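Local coordinates for type 3 secretion system translocon protein SctE (Shigella flexneri, PDB 3U0C), which inserts with its partner translocator IpaC into the host-cell membrane, forming the pore through which type III secretion effectors pass into the cytosol, at residues Lys81-Gln84 and Gln85-Gln89; Gln191-Lys194 and Glu195-Phe199; Ser95-Ile98 and Asn99-Leu102; Gly107-Arg110 and Asp111-Gln115; Thr178-Ile181 and His182-Thr186. All coordinates share one frame; numbering follows the deposited sequence.

Contact 1: Lys81-Gln84 and Gln85-Gln89; sequences KSQQ and QARQQ
Gln83 and Arg87, one turn apart on helix 71-141, lie side by side and point the same way, the Gln83 amide stacked on the Arg87 guanidinium with only 16° between the two planes. Gln83 CD sits over one face of the guanidinium, displaced toward its rim, and Gln83 CG comes 3.7 Å from Arg87 NE. Both chains run out extended: CG of Gln83 is anti to its backbone N (chi1 167°), which sends the amide up along the arginine. The Gln83 amide is also held by the next residue, Gln84, since Gln83 NE2 donates to Gln84 OE1 at 3.2 Å, almost straight at 172° and within both amide planes, with the Gln84 chain folded back at chi2 to meet it. The close packing lies underneath, at the backbone. Arg87 N reaches Gln83 O at 2.8 Å, and Gln88 CG presses to 3.0 Å from Gln84 O, the same oxygen that accepts from Gln88 N. The looser, solvent-facing side carries Ser82 and Ala86, joined through the backbone bond from Ala86 N to Ser82 O. On another side of the helix Gln85 NE2 makes a weak bond to Gln88 OE1 at 2.9 Å. Lys81 turns away to bond Thr55 of helix 50-65. An amide-guanidinium stack one turn apart, beside backbone i to i+4 bonds, sits here on the exposed surface of the long helix of the N-terminal coiled-coil domain.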
loop_
_atom_site.group_PDB
_atom_site.type_symbol
_atom_site.label_atom_id
_atom_site.label_comp_id
_atom_site.label_asym_id
_atom_site.label_seq_id
_atom_site.Cartn_x
_atom_site.Cartn_y
_atom_site.Cartn_z
ATOM N N LYS A 81 -37.509 7.979 7.031
ATOM C CA LYS A 81 -37.413 7.086 5.883
ATOM C C LYS A 81 -36.238 7.501 5.024
ATOM O O LYS A 81 -35.437 6.674 4.615
ATOM C CB LYS A 81 -38.697 7.137 5.049
ATOM C CG LYS A 81 -39.853 6.279 5.578
ATOM C CD LYS A 81 -41.157 6.623 4.856
ATOM C CE LYS A 81 -42.047 5.408 4.695
ATOM N NZ LYS A 81 -41.963 4.550 5.903
ATOM N N SER A 82 -36.153 8.800 4.769
ATOM C CA SER A 82 -35.097 9.369 3.957
ATOM C C SER A 82 -33.719 9.100 4.558
ATOM O O SER A 82 -32.826 8.617 3.868
ATOM C CB SER A 82 -35.307 10.867 3.793
ATOM O OG SER A 82 -34.098 11.472 3.388
ATOM N N GLN A 83 -33.564 9.427 5.842
ATOM C CA GLN A 83 -32.333 9.158 6.579
ATOM C C GLN A 83 -31.958 7.680 6.493
ATOM O O GLN A 83 -30.815 7.348 6.200
ATOM C CB GLN A 83 -32.467 9.584 8.044
ATOM C CG GLN A 83 -31.366 9.066 8.971
ATOM C CD GLN A 83 -31.514 9.561 10.409
ATOM O OE1 GLN A 83 -30.981 10.615 10.774
ATOM N NE2 GLN A 83 -32.250 8.812 11.224
ATOM N N GLN A 84 -32.919 6.797 6.743
ATOM C CA GLN A 84 -32.663 5.370 6.670
ATOM C C GLN A 84 -32.091 4.986 5.316
ATOM O O GLN A 84 -31.188 4.164 5.248
ATOM C CB GLN A 84 -33.912 4.535 6.946
ATOM C CG GLN A 84 -34.643 4.860 8.246
ATOM C CD GLN A 84 -33.701 5.142 9.414
ATOM O OE1 GLN A 84 -33.615 6.284 9.906
ATOM N NE2 GLN A 84 -33.000 4.101 9.875
ATOM N N GLN A 85 -32.623 5.577 4.247
ATOM C CA GLN A 85 -32.175 5.240 2.893
ATOM C C GLN A 85 -30.759 5.776 2.597
ATOM O O GLN A 85 -29.944 5.109 1.941
ATOM C CB GLN A 85 -33.203 5.671 1.832
ATOM C CG GLN A 85 -34.412 4.704 1.727
ATOM C CD GLN A 85 -33.971 3.224 1.575
ATOM O OE1 GLN A 85 -33.374 2.837 0.554
ATOM N NE2 GLN A 85 -34.258 2.401 2.599
ATOM N N ALA A 86 -30.467 6.970 3.102
ATOM C CA ALA A 86 -29.122 7.518 2.977
ATOM C C ALA A 86 -28.112 6.697 3.798
ATOM O O ALA A 86 -27.015 6.402 3.333
ATOM C CB ALA A 86 -29.106 8.972 3.397
ATOM N N ARG A 87 -28.498 6.320 5.017
ATOM C CA ARG A 87 -27.633 5.514 5.871
ATOM C C ARG A 87 -27.339 4.151 5.239
ATOM O O ARG A 87 -26.247 3.615 5.391
ATOM C CB ARG A 87 -28.220 5.359 7.274
ATOM C CG ARG A 87 -28.001 6.567 8.171
ATOM C CD ARG A 87 -28.637 6.332 9.532
ATOM N NE ARG A 87 -28.381 7.410 10.484
ATOM C CZ ARG A 87 -28.574 7.298 11.796
ATOM N NH1 ARG A 87 -29.012 6.156 12.307
ATOM N NH2 ARG A 87 -28.307 8.320 12.601
ATOM N N GLN A 88 -28.317 3.607 4.524
ATOM C CA GLN A 88 -28.140 2.340 3.839
ATOM C C GLN A 88 -27.211 2.493 2.639
ATOM O O GLN A 88 -26.404 1.604 2.378
ATOM C CB GLN A 88 -29.487 1.735 3.433
ATOM C CG GLN A 88 -30.394 1.356 4.629
ATOM C CD GLN A 88 -31.625 0.564 4.215
ATOM O OE1 GLN A 88 -32.009 0.558 3.033
ATOM N NE2 GLN A 88 -32.254 -0.121 5.187
ATOM N N GLN A 89 -27.324 3.614 1.927
ATOM C CA GLN A 89 -26.390 3.945 0.848
ATOM C C GLN A 89 -24.930 4.013 1.350
ATOM O O GLN A 89 -24.024 3.403 0.763
ATOM C CB GLN A 89 -26.754 5.288 0.203
ATOM C CG GLN A 89 -26.044 5.589 -1.126
ATOM C CD GLN A 89 -24.566 6.003 -0.987
ATOM O OE1 GLN A 89 -24.229 6.948 -0.271
ATOM N NE2 GLN A 89 -23.688 5.301 -1.695
#

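Contact 2: Gln191-Lys194 and Glu195-Phe199; sequences QLEK and EIDSF
Glu193 O accepts the shortest sound bond here, from Asp197 N at 2.9 Å, and the Asp197 side chain leans over the same oxygen, its CG 3.3 Å from Glu193 O. The Asp197 carboxylate therefore stands near the Glu193 side chain: Asp197 OD2 is 3.7 Å from Glu193 CG, and the two carboxylates, their planes turned 45° apart, bring Glu193 OE2 and Asp197 OD2 to 4.5 Å. On the neighbouring side of the helix the character changes. Leu192 CD1 meets Ile196 CG1 at 4.3 Å, a light apolar contact, and Leu192 also rests on Ile98 of helix 71-141. Glu195 bends at chi2 (-67°), its CG 3.3 Å from Gln191 O. The Gln191 amide looks outside the segments, its NE2 donating to Asp187. Toward the end of helix 150-197 the ladder frays: Ser198 N gives only a weak bond of 3.2 Å to Lys194 O, and Ser198 has left helical backbone angles. Beyond it the Phe199 ring meets Phe94 edge-to-face. Two acidic groups this near one another, close to a helix C-terminus that already gathers negative potential, could slightly raise the proton affinity of one of them, though solvent probably screens the exposed pair.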
loop_
_atom_site.group_PDB
_atom_site.type_symbol
_atom_site.label_atom_id
_atom_site.label_comp_id
_atom_site.label_asym_id
_atom_site.label_seq_id
_atom_site.Cartn_x
_atom_site.Cartn_y
_atom_site.Cartn_z
ATOM N N GLN A 191 -6.611 7.460 2.512
ATOM C CA GLN A 191 -7.890 7.136 1.893
ATOM C C GLN A 191 -8.876 6.639 2.942
ATOM O O GLN A 191 -10.070 6.953 2.871
ATOM C CB GLN A 191 -7.748 6.070 0.814
ATOM C CG GLN A 191 -7.027 6.493 -0.466
ATOM C CD GLN A 191 -7.326 5.537 -1.607
ATOM O OE1 GLN A 191 -8.469 5.141 -1.801
ATOM N NE2 GLN A 191 -6.307 5.152 -2.351
ATOM N N LEU A 192 -8.378 5.853 3.894
ATOM C CA LEU A 192 -9.227 5.296 4.939
ATOM C C LEU A 192 -9.812 6.394 5.822
ATOM O O LEU A 192 -11.008 6.399 6.092
ATOM C CB LEU A 192 -8.485 4.275 5.798
ATOM C CG LEU A 192 -9.311 3.672 6.945
ATOM C CD1 LEU A 192 -10.628 3.097 6.438
ATOM C CD2 LEU A 192 -8.518 2.616 7.687
ATOM N N GLU A 193 -8.956 7.308 6.274
ATOM C CA GLU A 193 -9.405 8.474 7.033
ATOM C C GLU A 193 -10.454 9.294 6.259
ATOM O O GLU A 193 -11.434 9.743 6.825
ATOM C CB GLU A 193 -8.219 9.365 7.405
ATOM C CG GLU A 193 -8.541 10.458 8.409
ATOM C CD GLU A 193 -7.294 11.049 9.050
ATOM O OE1 GLU A 193 -6.219 11.037 8.395
ATOM O OE2 GLU A 193 -7.375 11.511 10.214
ATOM N N LYS A 194 -10.217 9.498 4.967
ATOM C CA LYS A 194 -11.133 10.237 4.114
ATOM C C LYS A 194 -12.531 9.631 4.214
ATOM O O LYS A 194 -13.503 10.330 4.458
ATOM C CB LYS A 194 -10.658 10.201 2.663
ATOM C CG LYS A 194 -11.223 11.300 1.756
ATOM C CD LYS A 194 -10.889 11.030 0.277
ATOM C CE LYS A 194 -11.737 11.909 -0.664
ATOM N NZ LYS A 194 -11.544 11.657 -2.143
ATOM N N GLU A 195 -12.607 8.320 4.027
ATOM C CA GLU A 195 -13.859 7.592 4.069
ATOM C C GLU A 195 -14.546 7.680 5.435
ATOM O O GLU A 195 -15.757 7.876 5.520
ATOM C CB GLU A 195 -13.636 6.135 3.665
ATOM C CG GLU A 195 -13.148 5.958 2.217
ATOM C CD GLU A 195 -14.209 6.365 1.190
ATOM O OE1 GLU A 195 -15.379 6.580 1.585
ATOM O OE2 GLU A 195 -13.871 6.470 -0.010
ATOM N N ILE A 196 -13.768 7.544 6.499
ATOM C CA ILE A 196 -14.304 7.633 7.846
ATOM C C ILE A 196 -14.879 9.027 8.106
ATOM O O ILE A 196 -15.932 9.165 8.713
ATOM C CB ILE A 196 -13.236 7.321 8.915
ATOM C CG1 ILE A 196 -12.879 5.831 8.904
ATOM C CG2 ILE A 196 -13.738 7.744 10.297
ATOM C CD1 ILE A 196 -13.720 4.984 9.834
ATOM N N ASP A 197 -14.183 10.055 7.632
ATOM C CA ASP A 197 -14.570 11.432 7.904
ATOM C C ASP A 197 -15.819 11.847 7.137
ATOM O O ASP A 197 -16.494 12.803 7.509
ATOM C CB ASP A 197 -13.433 12.393 7.568
ATOM C CG ASP A 197 -12.317 12.369 8.596
ATOM O OD1 ASP A 197 -12.510 11.822 9.700
ATOM O OD2 ASP A 197 -11.241 12.917 8.293
ATOM N N SER A 198 -16.132 11.140 6.064
ATOM C CA SER A 198 -17.287 11.512 5.277
ATOM C C SER A 198 -18.419 10.507 5.448
ATOM O O SER A 198 -19.387 10.532 4.690
ATOM C CB SER A 198 -16.906 11.630 3.806
ATOM O OG SER A 198 -16.946 10.366 3.181
ATOM N N PHE A 199 -18.299 9.616 6.427
ATOM C CA PHE A 199 -19.313 8.586 6.604
ATOM C C PHE A 199 -20.695 9.203 6.862
ATOM O O PHE A 199 -20.821 10.098 7.685
ATOM C CB PHE A 199 -18.949 7.611 7.729
ATOM C CG PHE A 199 -19.927 6.478 7.874
ATOM C CD1 PHE A 199 -19.987 5.479 6.924
ATOM C CD2 PHE A 199 -20.806 6.430 8.946
ATOM C CE1 PHE A 199 -20.880 4.449 7.043
ATOM C CE2 PHE A 199 -21.715 5.397 9.069
ATOM C CZ PHE A 199 -21.746 4.404 8.117
#

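Contact 3: Ser95-Ile98 and Asn99-Leu102; sequences SDKI and NTLL
Ser95 O lies over one face of the flat Asn99 carboxamide, 3.2 Å from Asn99 CG, while Asn99 OD1 takes a hydrogen bond from a water at 2.8 Å. That water is also bonded to Ser95 OG at 3.0 Å, so it bridges the two side chains across one turn of helix 71-141, the long first arm of the coiled coil. Asn99 CG stands anti to its own carbonyl carbon (chi1 -74°), which folds the amide back over the preceding turn. On another side of the helix Asp96 O is gripped twice by Thr100. Thr100 N donates to Asp96 O at 3.0 Å, and Thr100 OG1 donates to Asp96 O at 3.1 Å from above the carbonyl plane, 38° out of it, so the hydroxyl is satisfied by the backbone of its own helix. Toward helix 150-197 the chain of Lys97 bends at chi2 (63°) and lays its methylene carbons obliquely against Leu101. Lys97 NZ has a weak bond to Gln191, which marks this face as part of the helix-helix seam. Within the helix the Lys97-Leu101 fit is tighter than usual van der Waals contact: Lys97 CE stands 3.4 Å from Leu101 CG and 3.5 Å from Leu101 CD1.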
loop_
_atom_site.group_PDB
_atom_site.type_symbol
_atom_site.label_atom_id
_atom_site.label_comp_id
_atom_site.label_asym_id
_atom_site.label_seq_id
_atom_site.Cartn_x
_atom_site.Cartn_y
_atom_site.Cartn_z
ATOM N N SER A 95 -18.695 -0.256 3.111
ATOM C CA SER A 95 -18.338 -1.658 3.148
ATOM C C SER A 95 -17.488 -2.046 1.938
ATOM O O SER A 95 -16.473 -2.731 2.085
ATOM C CB SER A 95 -19.582 -2.530 3.209
ATOM O OG SER A 95 -19.229 -3.899 3.298
ATOM N N ASP A 96 -17.899 -1.611 0.750
ATOM C CA ASP A 96 -17.196 -1.974 -0.479
ATOM C C ASP A 96 -15.794 -1.399 -0.462
ATOM O O ASP A 96 -14.831 -2.080 -0.787
ATOM C CB ASP A 96 -17.944 -1.480 -1.724
ATOM C CG ASP A 96 -19.223 -2.274 -2.001
ATOM O OD1 ASP A 96 -19.310 -3.459 -1.590
ATOM O OD2 ASP A 96 -20.151 -1.717 -2.634
ATOM N N LYS A 97 -15.710 -0.138 -0.067
ATOM C CA LYS A 97 -14.479 0.618 -0.045
ATOM C C LYS A 97 -13.480 0.054 0.970
ATOM O O LYS A 97 -12.279 -0.072 0.683
ATOM C CB LYS A 97 -14.792 2.074 0.274
ATOM C CG LYS A 97 -13.582 2.971 0.329
ATOM C CD LYS A 97 -12.902 3.013 -1.032
ATOM C CE LYS A 97 -11.409 3.305 -0.925
ATOM N NZ LYS A 97 -10.741 2.799 -2.147
ATOM N N ILE A 98 -13.977 -0.250 2.162
ATOM C CA ILE A 98 -13.173 -0.912 3.176
ATOM C C ILE A 98 -12.595 -2.235 2.663
ATOM O O ILE A 98 -11.432 -2.543 2.918
ATOM C CB ILE A 98 -13.981 -1.193 4.451
ATOM C CG1 ILE A 98 -14.228 0.095 5.224
ATOM C CG2 ILE A 98 -13.310 -2.237 5.325
ATOM C CD1 ILE A 98 -13.065 0.977 5.331
ATOM N N ASN A 99 -13.417 -3.009 1.955
ATOM C CA ASN A 99 -12.984 -4.291 1.400
ATOM C C ASN A 99 -11.875 -4.102 0.371
ATOM O O ASN A 99 -10.894 -4.852 0.330
ATOM C CB ASN A 99 -14.152 -5.027 0.756
ATOM C CG ASN A 99 -15.090 -5.620 1.778
ATOM O OD1 ASN A 99 -14.744 -5.739 2.957
ATOM N ND2 ASN A 99 -16.289 -5.998 1.337
ATOM N N THR A 100 -12.043 -3.080 -0.451
ATOM C CA THR A 100 -11.060 -2.727 -1.441
ATOM C C THR A 100 -9.767 -2.272 -0.763
ATOM O O THR A 100 -8.685 -2.817 -1.047
ATOM C CB THR A 100 -11.625 -1.653 -2.377
ATOM O OG1 THR A 100 -12.721 -2.218 -3.098
ATOM C CG2 THR A 100 -10.571 -1.194 -3.378
ATOM N N LEU A 101 -9.875 -1.310 0.152
ATOM C CA LEU A 101 -8.685 -0.794 0.828
ATOM C C LEU A 101 -7.928 -1.926 1.508
ATOM O O LEU A 101 -6.719 -2.011 1.400
ATOM C CB LEU A 101 -9.021 0.302 1.834
ATOM C CG LEU A 101 -9.289 1.688 1.229
ATOM C CD1 LEU A 101 -10.085 2.582 2.180
ATOM C CD2 LEU A 101 -7.997 2.361 0.794
ATOM N N LEU A 102 -8.663 -2.806 2.179
ATOM C CA LEU A 102 -8.080 -3.937 2.869
ATOM C C LEU A 102 -7.286 -4.819 1.907
ATOM O O LEU A 102 -6.114 -5.104 2.136
ATOM C CB LEU A 102 -9.162 -4.766 3.548
ATOM C CG LEU A 102 -8.721 -6.093 4.154
ATOM C CD1 LEU A 102 -7.521 -5.882 5.057
ATOM C CD2 LEU A 102 -9.869 -6.767 4.920
HETATM O O HOH W 1 -16.790 -4.979 4.698
#

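Contact 4: Gly107-Arg110 and Asp111-Gln115; sequences GLTR and DYEKQ
A mid-helix turn of helix 71-141 carries this contact, with the Asp111 side chain folded back over the carbonyl of Gly107 and that of Glu113 over the carbonyl of Thr109. Asp111 CG is 3.3 Å from Gly107 O, the oxygen that also accepts from Asp111 N at 3.0 Å. Having its CG anti to the carbonyl carbon (chi1 -71°) tips the carboxylate toward the preceding turn, where Asp111 OD2 comes within 4.2 Å of Leu108 CD2. Glu113 repeats the pattern with a longer arm: its chain extends beyond CG, and Glu113 OE2 touches the methyl Thr109 CG2 at 3.7 Å. The Thr109 hydroxyl is engaged elsewhere, bonded to the carbonyl of Thr105 one turn earlier, so the methyl is the branch that meets the acid. In the antiparallel coiled coil Leu108, Tyr112 and Gln115 face helix 150-197, lying respectively on Lys188, on Thr178, and on Ile174 and Ile181. Tyr112 CG, anti to the backbone N (chi1 -169°), takes the ring away from residues 107-110; within the turn its contact is at the base, where Tyr112 CB is 3.3 Å from Leu108 O. Arg110 bends at chi3 and swings back along the helix, one face of its guanidinium over Gly107 N, which lies 3.7 Å above the plane, offset toward the rim. Arg110 O accepts from Lys114 N, whose extended side chain runs away from the turn.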
loop_
_atom_site.group_PDB
_atom_site.type_symbol
_atom_site.label_atom_id
_atom_site.label_comp_id
_atom_site.label_asym_id
_atom_site.label_seq_id
_atom_site.Cartn_x
_atom_site.Cartn_y
_atom_site.Cartn_z
ATOM N N GLY A 107 -2.073 -6.590 -0.571
ATOM C CA GLY A 107 -1.251 -6.723 -1.755
ATOM C C GLY A 107 0.022 -5.910 -1.629
ATOM O O GLY A 107 1.104 -6.408 -1.875
ATOM N N LEU A 108 -0.116 -4.661 -1.207
ATOM C CA LEU A 108 1.034 -3.790 -1.032
ATOM C C LEU A 108 1.957 -4.252 0.101
ATOM O O LEU A 108 3.157 -3.999 0.076
ATOM C CB LEU A 108 0.591 -2.345 -0.802
ATOM C CG LEU A 108 -0.023 -1.604 -1.994
ATOM C CD1 LEU A 108 -0.700 -0.317 -1.530
ATOM C CD2 LEU A 108 1.010 -1.320 -3.078
ATOM N N THR A 109 1.387 -4.911 1.103
ATOM C CA THR A 109 2.186 -5.430 2.192
ATOM C C THR A 109 3.073 -6.547 1.669
ATOM O O THR A 109 4.263 -6.593 1.957
ATOM C CB THR A 109 1.317 -5.932 3.337
ATOM O OG1 THR A 109 0.761 -4.805 4.020
ATOM C CG2 THR A 109 2.145 -6.737 4.313
ATOM N N ARG A 110 2.480 -7.440 0.888
ATOM C CA ARG A 110 3.235 -8.499 0.239
ATOM C C ARG A 110 4.329 -7.942 -0.670
ATOM O O ARG A 110 5.448 -8.471 -0.696
ATOM C CB ARG A 110 2.298 -9.421 -0.548
ATOM C CG ARG A 110 1.500 -10.381 0.318
ATOM C CD ARG A 110 0.778 -11.441 -0.529
ATOM N NE ARG A 110 -0.184 -10.841 -1.462
ATOM C CZ ARG A 110 -1.462 -10.600 -1.170
ATOM N NH1 ARG A 110 -1.947 -10.916 0.023
ATOM N NH2 ARG A 110 -2.257 -10.049 -2.072
ATOM N N ASP A 111 4.013 -6.875 -1.398
ATOM C CA ASP A 111 4.974 -6.253 -2.304
ATOM C C ASP A 111 6.131 -5.666 -1.527
ATOM O O ASP A 111 7.290 -5.799 -1.907
ATOM C CB ASP A 111 4.324 -5.146 -3.124
ATOM C CG ASP A 111 3.363 -5.677 -4.155
ATOM O OD1 ASP A 111 3.490 -6.857 -4.549
ATOM O OD2 ASP A 111 2.487 -4.907 -4.577
ATOM N N TYR A 112 5.795 -5.001 -0.433
ATOM C CA TYR A 112 6.786 -4.387 0.435
ATOM C C TYR A 112 7.791 -5.405 0.965
ATOM O O TYR A 112 8.979 -5.162 0.950
ATOM C CB TYR A 112 6.085 -3.732 1.606
ATOM C CG TYR A 112 6.960 -2.840 2.439
ATOM C CD1 TYR A 112 7.567 -1.716 1.890
ATOM C CD2 TYR A 112 7.153 -3.097 3.789
ATOM C CE1 TYR A 112 8.338 -0.883 2.663
ATOM C CE2 TYR A 112 7.922 -2.267 4.568
ATOM C CZ TYR A 112 8.513 -1.165 3.999
ATOM O OH TYR A 112 9.277 -0.340 4.776
ATOM N N GLU A 113 7.274 -6.527 1.453
ATOM C CA GLU A 113 8.064 -7.616 2.003
ATOM C C GLU A 113 8.941 -8.236 0.933
ATOM O O GLU A 113 10.126 -8.489 1.161
ATOM C CB GLU A 113 7.142 -8.690 2.580
ATOM C CG GLU A 113 6.479 -8.306 3.879
ATOM C CD GLU A 113 5.327 -9.233 4.259
ATOM O OE1 GLU A 113 4.964 -10.127 3.459
ATOM O OE2 GLU A 113 4.769 -9.060 5.365
ATOM N N LYS A 114 8.348 -8.490 -0.228
ATOM C CA LYS A 114 9.090 -9.027 -1.354
ATOM C C LYS A 114 10.260 -8.118 -1.753
ATOM O O LYS A 114 11.371 -8.597 -2.030
ATOM C CB LYS A 114 8.158 -9.269 -2.537
ATOM C CG LYS A 114 8.884 -9.496 -3.854
ATOM C CD LYS A 114 7.940 -9.999 -4.944
ATOM C CE LYS A 114 8.717 -10.600 -6.123
ATOM N NZ LYS A 114 7.766 -11.045 -7.198
ATOM N N GLN A 115 10.014 -6.813 -1.769
ATOM C CA GLN A 115 11.029 -5.839 -2.145
ATOM C C GLN A 115 12.119 -5.682 -1.090
ATOM O O GLN A 115 13.286 -5.521 -1.434
ATOM C CB GLN A 115 10.419 -4.478 -2.442
ATOM C CG GLN A 115 9.656 -4.429 -3.735
ATOM C CD GLN A 115 10.523 -4.771 -4.919
ATOM O OE1 GLN A 115 11.650 -4.274 -5.050
ATOM N NE2 GLN A 115 10.012 -5.632 -5.791
#

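Contact 5: Thr178-Ile181 and His182-Thr186; sequences TLSI and HSKLT
Ile181 and Leu185 carry the apolar edge of this turn, Ile181 CG2 lying 4.4 Å from Leu185 CD1, while the backbone acceptors of residues 178-181 are each met by an amide four residues on. His182 N donates to Thr178 O at 3.0 Å and is nearly straight, at 167°. Ser183 N bonds Leu179 O less directly, its N-H bent to 138°. Lys184 N donates to Ser180 O and Leu185 N to Ile181 O. The next oxygen along, His182 O, has two donors: Thr186 N at 3.1 Å and Thr186 OG1 at 3.2 Å, which arrive from opposite faces of its plane. The Thr186 hydroxyl is thus satisfied by the main chain, and Thr178 OG1 in the same way bonds to the carbonyl of Ile174. All of this belongs to helix 150-197, the return arm of the antiparallel coiled coil, whose inner side packs on helix 71-141, where Thr178 also lies on Ile116. Side-chain polar groups play a smaller part between the two segments. Ser180 OG comes no nearer to Lys184 than 4.1 Å from its CE, with the extended lysine carrying its ammonium farther off. Ser183 meets the other segment through its CB, 3.2 Å from Ser180 O. From beyond the segment, Ser189 OG bonds Thr186 O and Lys188 NZ weakly bonds Lys184 O.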
loop_
_atom_site.group_PDB
_atom_site.type_symbol
_atom_site.label_atom_id
_atom_site.label_comp_id
_atom_site.label_asym_id
_atom_site.label_seq_id
_atom_site.Cartn_x
_atom_site.Cartn_y
_atom_site.Cartn_z
ATOM N N THR A 178 10.852 0.086 -2.694
ATOM C CA THR A 178 10.502 -0.100 -1.296
ATOM C C THR A 178 9.806 1.138 -0.716
ATOM O O THR A 178 8.691 1.052 -0.184
ATOM C CB THR A 178 11.758 -0.363 -0.440
ATOM O OG1 THR A 178 12.392 -1.573 -0.873
ATOM C CG2 THR A 178 11.354 -0.499 1.005
ATOM N N LEU A 179 10.481 2.279 -0.841
ATOM C CA LEU A 179 10.021 3.546 -0.290
ATOM C C LEU A 179 8.713 3.998 -0.940
ATOM O O LEU A 179 7.840 4.569 -0.283
ATOM C CB LEU A 179 11.099 4.616 -0.478
ATOM C CG LEU A 179 12.367 4.455 0.379
ATOM C CD1 LEU A 179 13.381 5.574 0.112
ATOM C CD2 LEU A 179 12.033 4.383 1.861
ATOM N N SER A 180 8.599 3.721 -2.234
ATOM C CA SER A 180 7.423 4.042 -3.020
ATOM C C SER A 180 6.210 3.244 -2.535
ATOM O O SER A 180 5.119 3.789 -2.344
ATOM C CB SER A 180 7.699 3.739 -4.492
ATOM O OG SER A 180 6.543 3.928 -5.289
ATOM N N ILE A 181 6.409 1.944 -2.360
ATOM C CA ILE A 181 5.386 1.060 -1.821
ATOM C C ILE A 181 4.938 1.534 -0.447
ATOM O O ILE A 181 3.745 1.609 -0.177
ATOM C CB ILE A 181 5.898 -0.389 -1.717
ATOM C CG1 ILE A 181 6.181 -0.966 -3.101
ATOM C CG2 ILE A 181 4.907 -1.272 -1.002
ATOM C CD1 ILE A 181 6.966 -2.258 -3.041
ATOM N N HIS A 182 5.905 1.847 0.409
ATOM C CA HIS A 182 5.628 2.385 1.732
ATOM C C HIS A 182 4.789 3.642 1.623
ATOM O O HIS A 182 3.932 3.883 2.462
ATOM C CB HIS A 182 6.921 2.717 2.470
ATOM C CG HIS A 182 6.713 3.196 3.873
ATOM N ND1 HIS A 182 6.816 2.350 4.968
ATOM C CD2 HIS A 182 6.405 4.412 4.372
ATOM C CE1 HIS A 182 6.589 3.042 6.070
ATOM N NE2 HIS A 182 6.333 4.292 5.739
ATOM N N SER A 183 5.043 4.445 0.598
ATOM C CA SER A 183 4.277 5.658 0.395
ATOM C C SER A 183 2.840 5.321 -0.021
ATOM O O SER A 183 1.887 5.960 0.416
ATOM C CB SER A 183 4.942 6.535 -0.660
ATOM O OG SER A 183 4.262 7.775 -0.769
ATOM N N LYS A 184 2.700 4.317 -0.876
ATOM C CA LYS A 184 1.404 3.847 -1.297
ATOM C C LYS A 184 0.601 3.305 -0.106
ATOM O O LYS A 184 -0.608 3.480 -0.054
ATOM C CB LYS A 184 1.519 2.799 -2.406
ATOM C CG LYS A 184 1.799 3.385 -3.791
ATOM C CD LYS A 184 1.856 2.318 -4.874
ATOM C CE LYS A 184 2.656 2.799 -6.092
ATOM N NZ LYS A 184 2.461 1.913 -7.282
ATOM N N LEU A 185 1.275 2.655 0.846
ATOM C CA LEU A 185 0.585 2.167 2.038
ATOM C C LEU A 185 0.077 3.345 2.846
ATOM O O LEU A 185 -1.059 3.329 3.325
ATOM C CB LEU A 185 1.471 1.260 2.899
ATOM C CG LEU A 185 1.575 -0.181 2.387
ATOM C CD1 LEU A 185 2.844 -0.872 2.876
ATOM C CD2 LEU A 185 0.343 -0.979 2.739
ATOM N N THR A 186 0.919 4.360 2.988
ATOM C CA THR A 186 0.502 5.594 3.618
ATOM C C THR A 186 -0.704 6.208 2.902
ATOM O O THR A 186 -1.642 6.662 3.561
ATOM C CB THR A 186 1.657 6.607 3.744
ATOM O OG1 THR A 186 2.709 6.022 4.511
ATOM C CG2 THR A 186 1.197 7.856 4.473
#

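In the fold
From the N-terminal end of the modelled chain, helix 50-65 leads into helix 71-141, which carries contacts 1, 3 and 4 in that order; the chain then turns back into helix 150-197, which carries contact 5 and then contact 2. Each contact joins adjoining turns of one helix, so none closes a long loop, and all run in series without nesting or crossing. The hairpin pairs four of them across the antiparallel seam: contacts 4 and 5 touch with centres about 10 Å apart, and contacts 2 and 3 touch at about 11 Å. Contact 1 touches none of the others, and its centre lies about 18 Å from that of contact 2.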